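Local atomic coordinates of lipoprotein (Clostridium difficile, PDB entry 4OTE), a protein that probably binds methionine outside the membrane as the lipid-anchored substrate-binding component of a transport system. Residues L19-K30 with V219-I229; P86-I94 with L163-T173. One frame throughout, in Å; residues are numbered along the deposited sequence.

Contact 1 (L19-K30 with V219-I229). With ZN (zinc ion), chain H; ZN (zinc ion), chain G; ZN (zinc ion), chain I.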
loop_
_atom_site.group_PDB
_atom_site.type_symbol
_atom_site.label_atom_id
_atom_site.label_comp_id
_atom_site.label_asym_id
_atom_site.label_seq_id
_atom_site.Cartn_x
_atom_site.Cartn_y
_atom_site.Cartn_z
ATOM N N LEU A 19 8.853 9.183 -5.747
ATOM C CA LEU A 19 10.195 8.655 -5.475
ATOM C C LEU A 19 10.961 8.441 -6.784
ATOM O O LEU A 19 12.093 8.903 -6.927
ATOM C CB LEU A 19 10.122 7.352 -4.677
ATOM C CG LEU A 19 11.422 6.559 -4.495
ATOM C CD1 LEU A 19 12.504 7.408 -3.836
ATOM C CD2 LEU A 19 11.174 5.289 -3.691
ATOM N N LEU A 20 10.335 7.754 -7.739
ATOM C CA LEU A 20 10.942 7.542 -9.053
ATOM C C LEU A 20 11.296 8.865 -9.743
ATOM O O LEU A 20 12.376 8.988 -10.320
ATOM C CB LEU A 20 10.024 6.710 -9.954
ATOM C CG LEU A 20 9.913 5.218 -9.627
ATOM C CD1 LEU A 20 8.698 4.605 -10.307
ATOM C CD2 LEU A 20 11.181 4.473 -10.011
ATOM N N GLU A 21 10.397 9.848 -9.671
ATOM C CA GLU A 21 10.624 11.152 -10.303
ATOM C C GLU A 21 11.878 11.816 -9.748
ATOM O O GLU A 21 12.679 12.363 -10.504
ATOM C CB GLU A 21 9.427 12.096 -10.102
ATOM C CG GLU A 21 8.165 11.737 -10.880
ATOM C CD GLU A 21 8.255 11.998 -12.375
ATOM O OE1 GLU A 21 9.302 12.484 -12.852
ATOM O OE2 GLU A 21 7.259 11.727 -13.087
ATOM N N GLU A 22 12.046 11.762 -8.430
ATOM C CA GLU A 22 13.211 12.363 -7.783
ATOM C C GLU A 22 14.493 11.555 -7.997
ATOM O O GLU A 22 15.578 12.058 -7.745
ATOM C CB GLU A 22 12.951 12.566 -6.288
ATOM C CG GLU A 22 11.863 13.587 -5.986
ATOM C CD GLU A 22 12.258 15.011 -6.343
ATOM O OE1 GLU A 22 13.463 15.285 -6.497
ATOM O OE2 GLU A 22 11.364 15.876 -6.463
ATOM N N LEU A 23 14.363 10.315 -8.463
ATOM C CA LEU A 23 15.516 9.467 -8.782
ATOM C C LEU A 23 15.924 9.512 -10.261
ATOM O O LEU A 23 16.885 8.846 -10.650
ATOM C CB LEU A 23 15.232 8.016 -8.376
ATOM C CG LEU A 23 15.228 7.747 -6.875
ATOM C CD1 LEU A 23 14.631 6.378 -6.584
ATOM C CD2 LEU A 23 16.632 7.856 -6.297
ATOM N N LYS A 24 15.205 10.286 -11.074
ATOM C CA LYS A 24 15.520 10.435 -12.508
ATOM C C LYS A 24 16.979 10.781 -12.786
ATOM O O LYS A 24 17.615 10.126 -13.601
ATOM C CB LYS A 24 14.661 11.521 -13.157
ATOM C CG LYS A 24 13.439 11.038 -13.898
ATOM C CD LYS A 24 12.779 12.232 -14.559
ATOM C CE LYS A 24 11.458 11.871 -15.191
ATOM N NZ LYS A 24 10.765 13.104 -15.654
ATOM N N PRO A 25 17.503 11.834 -12.129
ATOM C CA PRO A 25 18.895 12.221 -12.371
ATOM C C PRO A 25 19.888 11.098 -12.076
ATOM O O PRO A 25 20.888 10.961 -12.778
ATOM C CB PRO A 25 19.120 13.386 -11.397
ATOM C CG PRO A 25 17.761 13.866 -11.023
ATOM C CD PRO A 25 16.886 12.652 -11.070
ATOM N N LEU A 26 19.606 10.307 -11.043
ATOM C CA LEU A 26 20.465 9.186 -10.678
ATOM C C LEU A 26 20.379 8.085 -11.731
ATOM O O LEU A 26 21.378 7.436 -12.044
ATOM C CB LEU A 26 20.068 8.641 -9.302
ATOM C CG LEU A 26 21.050 7.706 -8.603
ATOM C CD1 LEU A 26 22.449 8.301 -8.550
ATOM C CD2 LEU A 26 20.559 7.405 -7.196
ATOM N N ILE A 27 19.184 7.884 -12.286
ATOM C CA ILE A 27 18.992 6.902 -13.348
ATOM C C ILE A 27 19.710 7.366 -14.615
ATOM O O ILE A 27 20.295 6.554 -15.334
ATOM C CB ILE A 27 17.492 6.630 -13.595
ATOM C CG1 ILE A 27 16.912 5.904 -12.379
ATOM C CG2 ILE A 27 17.278 5.792 -14.846
ATOM C CD1 ILE A 27 15.406 5.941 -12.287
ATOM N N LYS A 28 19.691 8.676 -14.858
ATOM C CA LYS A 28 20.406 9.274 -15.983
ATOM C C LYS A 28 21.922 9.094 -15.839
ATOM O O LYS A 28 22.629 8.939 -16.829
ATOM C CB LYS A 28 20.042 10.756 -16.115
ATOM C CG LYS A 28 20.327 11.343 -17.491
ATOM N N GLU A 29 22.411 9.099 -14.601
ATOM C CA GLU A 29 23.821 8.821 -14.331
ATOM C C GLU A 29 24.230 7.396 -14.703
ATOM O O GLU A 29 25.407 7.141 -14.944
ATOM C CB GLU A 29 24.151 9.078 -12.862
ATOM C CG GLU A 29 24.417 10.536 -12.553
ATOM C CD GLU A 29 24.744 10.775 -11.093
ATOM O OE1 GLU A 29 24.798 9.799 -10.313
ATOM O OE2 GLU A 29 24.959 11.948 -10.719
ATOM N N LYS A 30 23.262 6.482 -14.740
ATOM C CA LYS A 30 23.507 5.100 -15.159
ATOM C C LYS A 30 23.335 4.921 -16.671
ATOM O O LYS A 30 23.411 3.797 -17.175
ATOM C CB LYS A 30 22.569 4.127 -14.434
ATOM C CG LYS A 30 22.432 4.343 -12.933
ATOM C CD LYS A 30 23.741 4.161 -12.194
ATOM C CE LYS A 30 23.558 4.401 -10.704
ATOM N NZ LYS A 30 24.854 4.431 -9.971
ATOM N N VAL A 219 19.079 2.027 -7.936
ATOM C CA VAL A 219 18.750 3.389 -7.512
ATOM C C VAL A 219 17.671 3.398 -6.429
ATOM O O VAL A 219 17.685 4.270 -5.563
ATOM C CB VAL A 219 18.349 4.314 -8.685
ATOM C CG1 VAL A 219 19.415 4.288 -9.776
ATOM C CG2 VAL A 219 16.985 3.947 -9.251
ATOM N N LEU A 220 16.759 2.428 -6.462
ATOM C CA LEU A 220 15.656 2.387 -5.493
ATOM C C LEU A 220 16.078 1.926 -4.093
ATOM O O LEU A 220 15.344 2.135 -3.131
ATOM C CB LEU A 220 14.500 1.521 -6.004
ATOM C CG LEU A 220 13.530 2.225 -6.955
ATOM C CD1 LEU A 220 12.743 1.207 -7.770
ATOM C CD2 LEU A 220 12.587 3.141 -6.188
ATOM N N THR A 221 17.248 1.299 -3.989
ATOM C CA THR A 221 17.823 0.924 -2.699
ATOM C C THR A 221 19.044 1.795 -2.353
ATOM O O THR A 221 19.813 1.458 -1.460
ATOM C CB THR A 221 18.219 -0.565 -2.678
ATOM O OG1 THR A 221 19.114 -0.843 -3.759
ATOM C CG2 THR A 221 16.992 -1.447 -2.818
ATOM N N SER A 222 19.206 2.919 -3.049
ATOM C CA SER A 222 20.340 3.821 -2.823
ATOM C C SER A 222 20.157 4.661 -1.567
ATOM O O SER A 222 19.049 4.785 -1.053
ATOM C CB SER A 222 20.512 4.765 -4.020
ATOM O OG SER A 222 19.405 5.651 -4.140
ATOM N N ASP A 223 21.245 5.264 -1.098
ATOM C CA ASP A 223 21.172 6.226 0.002
ATOM C C ASP A 223 20.260 7.407 -0.344
ATOM O O ASP A 223 19.565 7.932 0.524
ATOM C CB ASP A 223 22.565 6.747 0.364
ATOM C CG ASP A 223 23.449 5.688 1.000
ATOM O OD1 ASP A 223 22.959 4.611 1.399
ATOM O OD2 ASP A 223 24.664 5.943 1.125
ATOM N N LYS A 224 20.273 7.824 -1.608
ATOM C CA LYS A 224 19.396 8.897 -2.075
ATOM C C LYS A 224 17.918 8.509 -1.926
ATOM O O LYS A 224 17.097 9.313 -1.476
ATOM C CB LYS A 224 19.718 9.255 -3.533
ATOM C CG LYS A 224 18.854 10.355 -4.141
ATOM C CD LYS A 224 18.952 11.652 -3.355
ATOM C CE LYS A 224 18.199 12.780 -4.038
ATOM N NZ LYS A 224 18.185 14.001 -3.186
ATOM N N ALA A 225 17.591 7.274 -2.295
ATOM C CA ALA A 225 16.224 6.764 -2.172
ATOM C C ALA A 225 15.764 6.729 -0.715
ATOM O O ALA A 225 14.611 7.066 -0.416
ATOM C CB ALA A 225 16.120 5.376 -2.788
ATOM N N ARG A 226 16.664 6.324 0.183
ATOM C CA ARG A 226 16.340 6.243 1.609
ATOM C C ARG A 226 16.047 7.629 2.176
ATOM O O ARG A 226 15.040 7.819 2.853
ATOM C CB ARG A 226 17.470 5.580 2.411
ATOM C CG ARG A 226 17.058 5.226 3.836
ATOM C CD ARG A 226 18.207 4.710 4.681
ATOM N NE ARG A 226 18.788 3.482 4.138
ATOM C CZ ARG A 226 19.986 3.380 3.553
ATOM N NH1 ARG A 226 20.786 4.437 3.408
ATOM N NH2 ARG A 226 20.396 2.197 3.104
ATOM N N SER A 227 16.922 8.590 1.892
ATOM C CA SER A 227 16.748 9.949 2.404
ATOM C C SER A 227 15.512 10.628 1.805
ATOM O O SER A 227 14.817 11.360 2.505
ATOM C CB SER A 227 18.007 10.796 2.174
ATOM O OG SER A 227 18.295 10.928 0.798
ATOM N N LEU A 228 15.222 10.368 0.531
ATOM C CA LEU A 228 14.003 10.901 -0.099
ATOM C C LEU A 228 12.741 10.412 0.602
ATOM O O LEU A 228 11.826 11.196 0.863
ATOM C CB LEU A 228 13.925 10.519 -1.581
ATOM C CG LEU A 228 14.830 11.280 -2.550
ATOM C CD1 LEU A 228 14.857 10.563 -3.891
ATOM C CD2 LEU A 228 14.388 12.727 -2.709
ATOM N N ILE A 229 12.686 9.114 0.889
ATOM C CA ILE A 229 11.537 8.533 1.591
ATOM C C ILE A 229 11.383 9.159 2.971
ATOM O O ILE A 229 10.289 9.569 3.356
ATOM C CB ILE A 229 11.667 7.003 1.740
ATOM C CG1 ILE A 229 11.487 6.324 0.379
ATOM C CG2 ILE A 229 10.647 6.463 2.741
ATOM C CD1 ILE A 229 12.084 4.935 0.314
HETATM ZN ZN ZN H . 7.381 12.416 -14.990
HETATM ZN ZN ZN G . 9.380 15.795 -6.920
HETATM ZN ZN ZN I . 25.167 11.382 -8.599
HETATM O O HOH W 1 25.865 9.517 -7.595
HETATM O O HOH W 2 23.462 13.044 -8.324
#

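Contact 2 (P86-I94 with L163-T173). With MSE (selenomethionine), chain C.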
loop_
_atom_site.group_PDB
_atom_site.type_symbol
_atom_site.label_atom_id
_atom_site.label_comp_id
_atom_site.label_asym_id
_atom_site.label_seq_id
_atom_site.Cartn_x
_atom_site.Cartn_y
_atom_site.Cartn_z
ATOM N N PRO A 86 2.530 1.172 6.462
ATOM C CA PRO A 86 1.567 0.635 7.418
ATOM C C PRO A 86 0.194 1.265 7.241
ATOM O O PRO A 86 0.097 2.475 7.033
ATOM C CB PRO A 86 2.153 1.028 8.778
ATOM C CG PRO A 86 3.597 1.262 8.538
ATOM C CD PRO A 86 3.709 1.754 7.129
ATOM N N ALA A 87 -0.850 0.443 7.304
ATOM C CA ALA A 87 -2.219 0.938 7.272
ATOM C C ALA A 87 -2.434 1.888 8.439
ATOM O O ALA A 87 -1.980 1.627 9.548
ATOM C CB ALA A 87 -3.208 -0.217 7.346
ATOM N N ILE A 88 -3.106 2.998 8.175
ATOM C CA ILE A 88 -3.395 3.987 9.200
ATOM C C ILE A 88 -4.902 4.145 9.325
ATOM O O ILE A 88 -5.612 4.225 8.318
ATOM C CB ILE A 88 -2.723 5.342 8.886
ATOM C CG1 ILE A 88 -1.202 5.201 9.017
ATOM C CG2 ILE A 88 -3.232 6.431 9.833
ATOM C CD1 ILE A 88 -0.422 6.378 8.476
ATOM N N LEU A 89 -5.381 4.160 10.564
ATOM C CA LEU A 89 -6.788 4.382 10.858
ATOM C C LEU A 89 -6.988 5.882 11.051
ATOM O O LEU A 89 -6.388 6.477 11.949
ATOM C CB LEU A 89 -7.197 3.604 12.114
ATOM C CG LEU A 89 -8.679 3.600 12.519
ATOM C CD1 LEU A 89 -9.550 2.987 11.438
ATOM C CD2 LEU A 89 -8.872 2.859 13.836
ATOM N N TYR A 90 -7.803 6.484 10.185
ATOM C CA TYR A 90 -8.064 7.922 10.206
ATOM C C TYR A 90 -9.442 8.202 10.790
ATOM O O TYR A 90 -10.325 7.349 10.746
ATOM C CB TYR A 90 -8.002 8.504 8.791
ATOM C CG TYR A 90 -6.635 8.458 8.153
ATOM C CD1 TYR A 90 -6.216 7.336 7.450
ATOM C CD2 TYR A 90 -5.768 9.544 8.234
ATOM C CE1 TYR A 90 -4.969 7.289 6.854
ATOM C CE2 TYR A 90 -4.517 9.506 7.641
ATOM C CZ TYR A 90 -4.122 8.375 6.950
ATOM O OH TYR A 90 -2.882 8.318 6.355
ATOM N N SER A 91 -9.618 9.407 11.323
ATOM C CA SER A 91 -10.891 9.814 11.904
ATOM C C SER A 91 -10.993 11.335 11.976
ATOM O O SER A 91 -10.017 12.008 12.309
ATOM C CB SER A 91 -11.051 9.211 13.302
ATOM O OG SER A 91 -12.294 9.566 13.886
ATOM N N TYR A 92 -12.172 11.861 11.641
ATOM C CA TYR A 92 -12.494 13.276 11.845
ATOM C C TYR A 92 -13.280 13.500 13.144
ATOM O O TYR A 92 -13.569 14.641 13.501
ATOM C CB TYR A 92 -13.337 13.826 10.683
ATOM C CG TYR A 92 -12.635 13.994 9.351
ATOM C CD1 TYR A 92 -11.252 14.156 9.265
ATOM C CD2 TYR A 92 -13.373 14.034 8.167
ATOM C CE1 TYR A 92 -10.627 14.322 8.042
ATOM C CE2 TYR A 92 -12.754 14.203 6.940
ATOM C CZ TYR A 92 -11.383 14.347 6.885
ATOM O OH TYR A 92 -10.761 14.516 5.670
ATOM N N LYS A 93 -13.617 12.420 13.846
ATOM C CA LYS A 93 -14.562 12.492 14.960
ATOM C C LYS A 93 -13.978 12.112 16.325
ATOM O O LYS A 93 -14.473 12.574 17.348
ATOM C CB LYS A 93 -15.786 11.634 14.631
ATOM C CG LYS A 93 -16.468 12.072 13.343
ATOM C CD LYS A 93 -17.708 11.260 13.030
ATOM C CE LYS A 93 -18.293 11.672 11.689
ATOM N NZ LYS A 93 -19.508 10.880 11.346
ATOM N N ILE A 94 -12.937 11.279 16.342
ATOM C CA ILE A 94 -12.246 10.915 17.584
ATOM C C ILE A 94 -10.731 10.980 17.413
ATOM O O ILE A 94 -10.222 10.898 16.295
ATOM C CB ILE A 94 -12.646 9.504 18.067
ATOM C CG1 ILE A 94 -12.334 8.448 16.999
ATOM C CG2 ILE A 94 -14.127 9.470 18.427
ATOM C CD1 ILE A 94 -12.564 7.025 17.459
ATOM N N LEU A 163 -15.039 9.648 5.312
ATOM C CA LEU A 163 -14.632 10.014 6.676
ATOM C C LEU A 163 -15.607 10.935 7.420
ATOM O O LEU A 163 -15.773 10.795 8.631
ATOM C CB LEU A 163 -13.225 10.631 6.683
ATOM C CG LEU A 163 -12.064 9.635 6.675
ATOM C CD1 LEU A 163 -10.747 10.367 6.448
ATOM C CD2 LEU A 163 -12.013 8.829 7.967
ATOM N N PRO A 164 -16.243 11.883 6.711
ATOM C CA PRO A 164 -17.264 12.696 7.380
ATOM C C PRO A 164 -18.512 11.912 7.808
ATOM O O PRO A 164 -19.203 12.331 8.731
ATOM C CB PRO A 164 -17.626 13.745 6.320
ATOM C CG PRO A 164 -16.436 13.813 5.429
ATOM C CD PRO A 164 -15.929 12.404 5.370
ATOM N N ASP A 165 -18.786 10.786 7.152
ATOM C CA ASP A 165 -20.009 10.017 7.399
ATOM C C ASP A 165 -19.794 8.774 8.269
ATOM O O ASP A 165 -20.754 8.066 8.575
ATOM C CB ASP A 165 -20.628 9.599 6.061
ATOM C CG ASP A 165 -20.741 10.757 5.082
ATOM O OD1 ASP A 165 -21.115 11.869 5.508
ATOM O OD2 ASP A 165 -20.450 10.552 3.885
ATOM N N VAL A 166 -18.548 8.504 8.654
ATOM C CA VAL A 166 -18.220 7.362 9.520
ATOM C C VAL A 166 -17.371 7.821 10.703
ATOM O O VAL A 166 -16.903 8.955 10.725
ATOM C CB VAL A 166 -17.475 6.241 8.752
ATOM C CG1 VAL A 166 -18.308 5.758 7.572
ATOM C CG2 VAL A 166 -16.096 6.704 8.287
ATOM N N THR A 167 -17.181 6.943 11.684
ATOM C CA THR A 167 -16.396 7.283 12.873
ATOM C C THR A 167 -14.906 7.273 12.562
ATOM O O THR A 167 -14.191 8.197 12.934
ATOM C CB THR A 167 -16.657 6.319 14.047
ATOM O OG1 THR A 167 -18.065 6.211 14.282
ATOM C CG2 THR A 167 -15.969 6.819 15.319
ATOM N N ALA A 168 -14.451 6.214 11.895
ATOM C CA ALA A 168 -13.053 6.074 11.487
ATOM C C ALA A 168 -12.944 5.239 10.211
ATOM O O ALA A 168 -13.904 4.578 9.821
ATOM C CB ALA A 168 -12.244 5.435 12.601
ATOM N N ALA A 169 -11.774 5.269 9.569
ATOM C CA ALA A 169 -11.553 4.506 8.338
ATOM C C ALA A 169 -10.086 4.113 8.141
ATOM O O ALA A 169 -9.186 4.919 8.384
ATOM C CB ALA A 169 -12.043 5.302 7.138
ATOM N N PHE A 170 -9.863 2.870 7.714
ATOM C CA PHE A 170 -8.533 2.398 7.311
ATOM C C PHE A 170 -8.268 2.823 5.866
ATOM O O PHE A 170 -9.030 2.460 4.967
ATOM C CB PHE A 170 -8.433 0.868 7.404
ATOM C CG PHE A 170 -8.087 0.352 8.779
ATOM C CD1 PHE A 170 -6.818 0.539 9.305
ATOM C CD2 PHE A 170 -9.018 -0.357 9.527
ATOM C CE1 PHE A 170 -6.490 0.052 10.561
ATOM C CE2 PHE A 170 -8.696 -0.842 10.785
ATOM C CZ PHE A 170 -7.429 -0.642 11.300
ATOM N N ILE A 171 -7.198 3.590 5.645
ATOM C CA ILE A 171 -6.877 4.101 4.308
ATOM C C ILE A 171 -5.396 3.920 3.967
ATOM O O ILE A 171 -4.510 4.362 4.712
ATOM C CB ILE A 171 -7.246 5.597 4.167
ATOM C CG1 ILE A 171 -8.689 5.848 4.619
ATOM C CG2 ILE A 171 -7.069 6.057 2.721
ATOM C CD1 ILE A 171 -9.124 7.296 4.545
ATOM N N ASP A 172 -5.138 3.272 2.831
ATOM C CA ASP A 172 -3.782 3.133 2.306
ATOM C C ASP A 172 -3.150 4.506 2.121
ATOM O O ASP A 172 -3.811 5.450 1.690
ATOM C CB ASP A 172 -3.783 2.402 0.958
ATOM C CG ASP A 172 -4.139 0.934 1.079
ATOM O OD1 ASP A 172 -4.725 0.539 2.108
ATOM O OD2 ASP A 172 -3.839 0.171 0.137
ATOM N N THR A 173 -1.863 4.609 2.425
ATOM C CA THR A 173 -1.147 5.869 2.266
ATOM C C THR A 173 -1.194 6.340 0.809
ATOM O O THR A 173 -1.291 7.541 0.553
ATOM C CB THR A 173 0.288 5.758 2.826
ATOM O OG1 THR A 173 0.217 5.796 4.254
ATOM C CG2 THR A 173 1.197 6.897 2.345
HETATM N N MSE C 301 0.825 1.056 -0.504
HETATM C CA MSE C 301 -0.149 -0.065 -0.276
HETATM C C MSE C 301 0.117 -0.661 1.063
HETATM O O MSE C 301 1.239 -1.092 1.347
HETATM O OXT MSE C 301 -0.799 -0.727 1.885
HETATM C CB MSE C 301 -0.057 -1.165 -1.331
HETATM C CG MSE C 301 -1.165 -2.208 -1.163
HETATM SE SE MSE C 301 -0.909 -3.712 -2.414
HETATM C CE MSE C 301 -1.406 -2.757 -4.050
HETATM O O HOH W 3 -0.900 2.346 3.864
HETATM O O HOH W 4 -2.267 6.103 5.297
HETATM O O HOH W 5 -14.150 10.087 10.822
#

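Contact 1 (L19-K30 with V219-I229)
Leu19, on helix 13-22, is a knob in a hole formed by Leu220, Ala225, Leu228 and Ile229, where helix 211-220 gives way to helix 223-233. Its two methyls divide the work. Leu19 CD2 meets Leu220 CD2 at 3.6 Å, and Leu19 CD1 lies against Leu228 CD1. Leu228 CD1 also touches Glu22 CB at 3.7 Å. Leu23 reaches into the bend between the two C-terminal helices: its CD1 packs on Leu220 CD2 at 3.8 Å. Its CD2 lies by the Lys224 chain. Val219 packs against both Leu26 and Ile27 of helix 24-29; its CG2 meets Ile27 CG1 at 3.7 Å, and its CG1 faces Leu26 CG.

No hydrogen bond crosses the interface. Ser222, the N-cap of helix 223-233, holds its OG between its own backbone N and carbonyl carbon (chi1 66°). From there Ser222 OG donates to Val219 O at 2.6 Å and accepts from Ala225 N at 3.1 Å. Leu26 CD2 rests on this bonded hydroxyl. Away from the apolar seam, Glu22 OE2 binds a zinc ion at 2.0 Å, with Glu18 as a second ligand.

Leu20 continues inward onto Val9 and Ala11 of strand 6-12, and Ile27 touches Leu34 of strand 33-39. Leu19 and Ile229 both pack on Tyr83 of strand 76-84.

Contact 2 (P86-I94 with L163-T173)
Tyr90 and Ala169 form an antiparallel hydrogen-bonded pair, joining strand 88-90 to strand 168-171. Tyr90 N donates to Ala169 O at 2.8 Å, and Ala169 N returns a bond to Tyr90 O. Ile171 N gives a longer bond to Ile88 O.

Past the strand, Ser91 OG donates to Thr167 O at 2.5 Å. With OG anti to its own N (chi1 -179°), the hydroxyl also accepts from Lys93 N and Ile94 N, closing an ST turn and an ST motif. Three bonds thus grip this one oxygen. A water accepts from Tyr92 N at 2.8 Å and lies within hydrogen-bonding distance of Leu163 O and Thr167 O. The extended Lys93 chain runs alongside Val166 O, and its NZ makes a weak bond to Pro164 O. A second water joins Tyr90 OH, Thr173 OG1 and Ile171 O, which accepts from it at 2.9 Å. Thr173 N donates to a third water at 2.8 Å, which in turn gives a weak bond to Pro86 O.

Leu89 CD1 sits over the centre of the Phe170 ring, a CH-pi contact of 3.9 Å to the centroid. Leu163 CB lies over a face of the Tyr92 ring, 4.0 Å from its centroid.

Both strands are internal in a five-stranded mixed sheet. Strand 88-90 is flanked on its other edge by strand 187-190, and strand 168-171 by strand 105-109. Phe170 packs on helix 112-124, while Ile88 and Tyr90 touch Ala183 of helix 183-186.

In the fold
The contacts lie on opposite sides of the chain's centre, with their own centres about 31 Å apart and their nearest atoms about 9 Å apart. Contact 1 joins helices that lie on the larger sheet; contact 2 joins two strands of the five-stranded one. Such a two-sheet build, with ligand between, fits a periplasmic-binding-protein fold. Contact 2 is nested in the chain between the segments of contact 1. It runs to the ligand pocket through Asp172, whose OD2 is 3.6 Å from OXT of the bound selenomethionine and is hydrogen-bonded to Tyr42. Contact 1 instead carries surface zinc sites, including that of Glu18 and Glu22; Thr173 and Glu18 side chains are about 11 Å apart.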